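Local coordinates for putative exported protein (Peptoclostridium difficile, PDB 5TTA) that is of unknown function but probably exported, being made with a signal sequence, and belongs to the DUF5780 family of the E-set clan, at residues A[68-73]-A[213-218]; A[48-53]-A[199-204]. All coordinates share one frame; numbering follows the deposited sequence.

Interaction 1 (A[68-73]-A[213-218]); sequences SEKAIM and VTFNDG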
loop_
_atom_site.group_PDB
_atom_site.type_symbol
_atom_site.label_atom_id
_atom_site.label_comp_id
_atom_site.label_asym_id
_atom_site.label_seq_id
_atom_site.Cartn_x
_atom_site.Cartn_y
_atom_site.Cartn_z
ATOM N N SER A 68 -24.742 -8.446 13.005
ATOM C CA SER A 68 -24.127 -8.176 14.292
ATOM C C SER A 68 -24.105 -6.679 14.570
ATOM O O SER A 68 -24.511 -5.850 13.748
ATOM C CB SER A 68 -22.718 -8.758 14.349
ATOM O OG SER A 68 -21.785 -7.919 13.704
ATOM N N GLU A 69 -23.613 -6.326 15.753
ATOM C CA GLU A 69 -23.485 -4.932 16.153
ATOM C C GLU A 69 -22.118 -4.345 15.820
ATOM O O GLU A 69 -21.832 -3.205 16.198
ATOM C CB GLU A 69 -23.773 -4.806 17.647
ATOM C CG GLU A 69 -25.218 -5.118 17.997
ATOM C CD GLU A 69 -25.484 -5.066 19.495
ATOM O OE1 GLU A 69 -24.660 -5.604 20.273
ATOM O OE2 GLU A 69 -26.516 -4.478 19.895
ATOM N N LYS A 70 -21.288 -5.074 15.092
ATOM C CA LYS A 70 -19.926 -4.666 14.801
ATOM C C LYS A 70 -19.717 -4.620 13.301
ATOM O O LYS A 70 -20.273 -5.442 12.564
ATOM C CB LYS A 70 -18.918 -5.632 15.430
ATOM C CG LYS A 70 -19.005 -5.726 16.944
ATOM C CD LYS A 70 -18.048 -6.800 17.456
ATOM C CE LYS A 70 -18.704 -8.181 17.469
ATOM N NZ LYS A 70 -17.802 -9.245 18.013
ATOM N N ALA A 71 -18.920 -3.647 12.858
ATOM C CA ALA A 71 -18.540 -3.558 11.454
ATOM C C ALA A 71 -17.632 -4.721 11.065
ATOM O O ALA A 71 -16.731 -5.098 11.816
ATOM C CB ALA A 71 -17.830 -2.236 11.197
ATOM N N ILE A 72 -17.843 -5.264 9.868
ATOM C CA ILE A 72 -17.108 -6.434 9.385
ATOM C C ILE A 72 -16.050 -5.981 8.379
ATOM O O ILE A 72 -16.374 -5.497 7.285
ATOM C CB ILE A 72 -18.061 -7.474 8.777
ATOM C CG1 ILE A 72 -18.879 -8.146 9.900
ATOM C CG2 ILE A 72 -17.283 -8.525 7.942
ATOM C CD1 ILE A 72 -20.070 -8.945 9.417
HETATM N N MSE A 73 -14.777 -6.139 8.745
HETATM C CA MSE A 73 -13.695 -5.684 7.880
HETATM C C MSE A 73 -13.183 -6.767 6.932
HETATM O O MSE A 73 -12.586 -6.428 5.914
HETATM C CB MSE A 73 -12.531 -5.121 8.716
HETATM C CG MSE A 73 -11.531 -6.127 9.229
HETATM SE SE MSE A 73 -10.129 -5.235 10.277
HETATM C CE MSE A 73 -9.294 -4.287 8.874
ATOM N N VAL A 213 -15.283 -14.485 9.942
ATOM C CA VAL A 213 -15.329 -13.042 9.690
ATOM C C VAL A 213 -14.382 -12.359 10.660
ATOM O O VAL A 213 -14.085 -12.871 11.747
ATOM C CB VAL A 213 -16.736 -12.387 9.793
ATOM C CG1 VAL A 213 -17.826 -13.140 8.995
ATOM C CG2 VAL A 213 -17.144 -12.138 11.217
ATOM N N THR A 214 -13.913 -11.179 10.257
ATOM C CA THR A 214 -13.023 -10.354 11.067
ATOM C C THR A 214 -13.691 -9.001 11.265
ATOM O O THR A 214 -14.063 -8.353 10.283
ATOM C CB THR A 214 -11.664 -10.160 10.390
ATOM O OG1 THR A 214 -11.085 -11.436 10.088
ATOM C CG2 THR A 214 -10.729 -9.354 11.305
ATOM N N PHE A 215 -13.861 -8.589 12.520
ATOM C CA PHE A 215 -14.508 -7.311 12.811
ATOM C C PHE A 215 -13.475 -6.186 12.869
ATOM O O PHE A 215 -12.257 -6.412 12.845
ATOM C CB PHE A 215 -15.308 -7.407 14.118
ATOM C CG PHE A 215 -16.391 -8.454 14.097
ATOM C CD1 PHE A 215 -17.615 -8.207 13.480
ATOM C CD2 PHE A 215 -16.203 -9.677 14.715
ATOM C CE1 PHE A 215 -18.619 -9.168 13.462
ATOM C CE2 PHE A 215 -17.203 -10.648 14.705
ATOM C CZ PHE A 215 -18.411 -10.392 14.084
ATOM N N ASN A 216 -13.977 -4.947 12.901
ATOM C CA ASN A 216 -13.102 -3.780 12.868
ATOM C C ASN A 216 -12.197 -3.686 14.080
ATOM O O ASN A 216 -11.149 -3.041 13.993
ATOM C CB ASN A 216 -13.917 -2.486 12.747
ATOM C CG ASN A 216 -14.134 -2.082 11.306
ATOM O OD1 ASN A 216 -13.995 -2.910 10.401
ATOM N ND2 ASN A 216 -14.482 -0.811 11.076
ATOM N N ASP A 217 -12.564 -4.300 15.205
ATOM C CA ASP A 217 -11.672 -4.262 16.352
ATOM C C ASP A 217 -10.561 -5.308 16.275
ATOM O O ASP A 217 -9.775 -5.417 17.216
ATOM C CB ASP A 217 -12.473 -4.424 17.652
ATOM C CG ASP A 217 -13.087 -5.811 17.807
ATOM O OD1 ASP A 217 -13.270 -6.529 16.804
ATOM O OD2 ASP A 217 -13.392 -6.185 18.954
ATOM N N GLY A 218 -10.473 -6.070 15.181
ATOM C CA GLY A 218 -9.490 -7.120 15.043
ATOM C C GLY A 218 -9.945 -8.505 15.469
ATOM O O GLY A 218 -9.251 -9.484 15.167
#
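The ring of F215 is gripped on both faces, and K70 supplies the cover from the partner segment. K70 CE sits above the ring centre, 3.8 Å from the centroid of the F215 ring, in a CH-pi contact. K70 NZ, 4.0 Å from the centroid of F215, adds a cation-pi interaction over that face. A bend at chi3 (-88°) folds the lysine end across the ring at about a right angle. V213 CG2 lies on the opposite face, offset toward the rim, while A71 O meets the ring edge in plane. The hydroxyl OG of S68 also approaches CE1, but its polar partners are N66 OD1 and, in an ST turn, the backbone N of K70. I72 pairs with F215 as an antiparallel non-hydrogen-bonded bridge, where strand 205-215 ends and strand 72-82 begins within a branched antiparallel sheet. Flanking it, M73 N donates to T214 O (2.8 Å) and N216 N to A71 O (3.0 Å). Selenomethionine M73, unlike I72, points toward the partner segment: its CB lies 3.1 Å from N216 OD1, its CG 3.9 Å from T214 CG2 and its SE 3.5 Å from F215 O, and helix 156-175 covers it through K170, A173 and K174. N216, in the type I turn from F215 to G218, sets ND2 3.6 Å from A71 CB; ND2 also makes a weak hydrogen bond to K174 O.

Interaction 2 (A[48-53]-A[199-204]); sequences IQYDDT and GEHGVK
I48 meets the imidazole of H201 face on: its terminal methyl CD1 lies over the middle of the ring, 4.0 Å from the centroid and 12° off the normal, a CH-pi contact. With CG1 beside the backbone N and opposite the carbonyl carbon (chi1 -52°), the longer branch of I48 carries CD1 out over the ring, and the two side chains cross at about a right angle. I48 CD1 also reaches V203 CG1 at 4.1 Å, while the CG2 branch of I48 comes up to H201 CD2. Y50, two residues along the strand and pointing the same way, brings its hydroxyl to H201 CB, 3.2 Å from OH. This CB lies at the edge of the tyrosine ring, near its plane, and G199 O is a looser neighbour of Y50 OH at 3.6 Å. Apart from that approach to G199 O, the contact is between side chains, the backbones lying well apart.

What fixes the imidazole is a bond at each nitrogen. H201 ND1 accepts from V203 N (3.3 Å, N-H...N angle 160°), and NE2 is hydrogen-bonded to L190 O. Because NE2 faces a carbonyl and ND1 an amide N-H, the proton is probably on NE2, and rotation of the ring is restrained. P58 of strand 58-66 touches both Y50 and H201, and L190 also packs on I48. The contact lies largely at the surface and joins the end of strand 41-50, an outermost strand of a three-stranded antiparallel sheet within this chain, to a small beta hairpin of strands 194-195 and 200-201, the latter weakly bonded, and to the loop that follows it.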
loop_
_atom_site.group_PDB
_atom_site.type_symbol
_atom_site.label_atom_id
_atom_site.label_comp_id
_atom_site.label_asym_id
_atom_site.label_seq_id
_atom_site.Cartn_x
_atom_site.Cartn_y
_atom_site.Cartn_z
ATOM N N ILE A 48 -26.483 -16.962 -9.714
ATOM C CA ILE A 48 -25.895 -16.410 -10.937
ATOM C C ILE A 48 -26.824 -15.324 -11.418
ATOM O O ILE A 48 -28.037 -15.549 -11.522
ATOM C CB ILE A 48 -25.751 -17.481 -12.031
ATOM C CG1 ILE A 48 -25.035 -18.706 -11.499
ATOM C CG2 ILE A 48 -25.079 -16.886 -13.288
ATOM C CD1 ILE A 48 -23.601 -18.782 -11.878
ATOM N N GLN A 49 -26.261 -14.146 -11.685
ATOM C CA GLN A 49 -26.966 -13.055 -12.329
ATOM C C GLN A 49 -26.117 -12.544 -13.488
ATOM O O GLN A 49 -24.884 -12.641 -13.468
ATOM C CB GLN A 49 -27.262 -11.938 -11.325
ATOM C CG GLN A 49 -28.026 -12.476 -10.102
ATOM C CD GLN A 49 -28.520 -11.407 -9.125
ATOM O OE1 GLN A 49 -28.338 -10.203 -9.339
ATOM N NE2 GLN A 49 -29.146 -11.859 -8.031
ATOM N N TYR A 50 -26.789 -12.008 -14.502
ATOM C CA TYR A 50 -26.129 -11.466 -15.690
ATOM C C TYR A 50 -26.301 -9.957 -15.737
ATOM O O TYR A 50 -27.372 -9.434 -15.408
ATOM C CB TYR A 50 -26.707 -12.096 -16.955
ATOM C CG TYR A 50 -26.674 -13.600 -16.887
ATOM C CD1 TYR A 50 -27.712 -14.322 -16.295
ATOM C CD2 TYR A 50 -25.573 -14.298 -17.365
ATOM C CE1 TYR A 50 -27.653 -15.713 -16.211
ATOM C CE2 TYR A 50 -25.512 -15.677 -17.301
ATOM C CZ TYR A 50 -26.540 -16.378 -16.729
ATOM O OH TYR A 50 -26.455 -17.751 -16.685
ATOM N N ASP A 51 -25.253 -9.254 -16.162
ATOM C CA ASP A 51 -25.353 -7.808 -16.165
ATOM C C ASP A 51 -26.268 -7.340 -17.301
ATOM O O ASP A 51 -26.719 -8.123 -18.152
ATOM C CB ASP A 51 -23.964 -7.171 -16.238
ATOM C CG ASP A 51 -23.257 -7.374 -17.587
ATOM O OD1 ASP A 51 -23.905 -7.355 -18.663
ATOM O OD2 ASP A 51 -22.012 -7.504 -17.571
ATOM N N ASP A 52 -26.543 -6.039 -17.302
ATOM C CA ASP A 52 -27.521 -5.444 -18.209
ATOM C C ASP A 52 -26.957 -5.078 -19.572
ATOM O O ASP A 52 -27.737 -4.746 -20.468
ATOM C CB ASP A 52 -28.115 -4.177 -17.591
ATOM C CG ASP A 52 -29.063 -4.475 -16.467
ATOM O OD1 ASP A 52 -29.065 -3.708 -15.478
ATOM O OD2 ASP A 52 -29.809 -5.475 -16.574
ATOM N N THR A 53 -25.636 -5.096 -19.745
ATOM C CA THR A 53 -25.027 -4.714 -21.010
ATOM C C THR A 53 -25.427 -5.724 -22.077
ATOM O O THR A 53 -26.009 -6.770 -21.763
ATOM C CB THR A 53 -23.505 -4.644 -20.869
ATOM O OG1 THR A 53 -22.964 -5.973 -20.866
ATOM C CG2 THR A 53 -23.118 -3.930 -19.588
ATOM N N GLY A 199 -26.519 -17.602 -23.637
ATOM C CA GLY A 199 -26.865 -17.206 -22.298
ATOM C C GLY A 199 -26.935 -18.340 -21.296
ATOM O O GLY A 199 -27.271 -18.088 -20.132
ATOM N N GLU A 200 -26.627 -19.571 -21.701
ATOM C CA GLU A 200 -26.762 -20.723 -20.815
ATOM C C GLU A 200 -25.559 -20.847 -19.889
ATOM O O GLU A 200 -24.419 -20.599 -20.290
ATOM C CB GLU A 200 -26.903 -22.018 -21.613
ATOM C CG GLU A 200 -27.992 -22.021 -22.657
ATOM C CD GLU A 200 -27.890 -23.232 -23.573
ATOM O OE1 GLU A 200 -28.751 -24.136 -23.470
ATOM O OE2 GLU A 200 -26.931 -23.290 -24.380
ATOM N N HIS A 201 -25.822 -21.271 -18.651
ATOM C CA HIS A 201 -24.783 -21.514 -17.661
ATOM C C HIS A 201 -24.964 -22.922 -17.106
ATOM O O HIS A 201 -26.060 -23.266 -16.654
ATOM C CB HIS A 201 -24.837 -20.486 -16.534
ATOM C CG HIS A 201 -23.502 -20.196 -15.929
ATOM N ND1 HIS A 201 -22.710 -21.176 -15.372
ATOM C CD2 HIS A 201 -22.803 -19.043 -15.824
ATOM C CE1 HIS A 201 -21.580 -20.638 -14.947
ATOM N NE2 HIS A 201 -21.618 -19.344 -15.196
ATOM N N GLY A 202 -23.895 -23.728 -17.131
ATOM C CA GLY A 202 -23.999 -25.081 -16.606
ATOM C C GLY A 202 -24.280 -25.110 -15.117
ATOM O O GLY A 202 -24.805 -26.103 -14.593
ATOM N N VAL A 203 -23.904 -24.053 -14.413
ATOM C CA VAL A 203 -24.142 -23.949 -12.976
ATOM C C VAL A 203 -25.583 -23.512 -12.760
ATOM O O VAL A 203 -25.989 -22.445 -13.224
ATOM C CB VAL A 203 -23.175 -22.962 -12.315
ATOM C CG1 VAL A 203 -23.578 -22.734 -10.858
ATOM C CG2 VAL A 203 -21.743 -23.444 -12.411
ATOM N N LYS A 204 -26.358 -24.337 -12.050
ATOM C CA LYS A 204 -27.746 -24.027 -11.739
ATOM C C LYS A 204 -27.920 -23.544 -10.310
ATOM O O LYS A 204 -28.785 -22.701 -10.047
ATOM C CB LYS A 204 -28.622 -25.272 -11.982
ATOM C CG LYS A 204 -30.111 -25.082 -11.751
ATOM C CD LYS A 204 -30.720 -24.067 -12.705
ATOM C CE LYS A 204 -32.202 -24.350 -12.930
ATOM N NZ LYS A 204 -33.011 -24.009 -11.743
#

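How the interactions relate
The two contacts lie on opposite sides of the chain's centre, with their centres 32 Å apart and nearest atoms about 20 Å apart. Along the chain their segments alternate: 48-53, 68-73, 199-204, then 213-218. Interaction 1 joins the start of strand 72-82 to the end of strand 205-215 in the branched sheet, whereas interaction 2 connects the three-stranded sheet with a separate two-stranded pair. The chain runs from strand 200-201 of interaction 2 into strand 205-215, which ends at interaction 1; earlier in the chain, strand 58-66 lies between 48-53 and 68-73. Sequence-distant parts of the chain thus meet at two well-separated places.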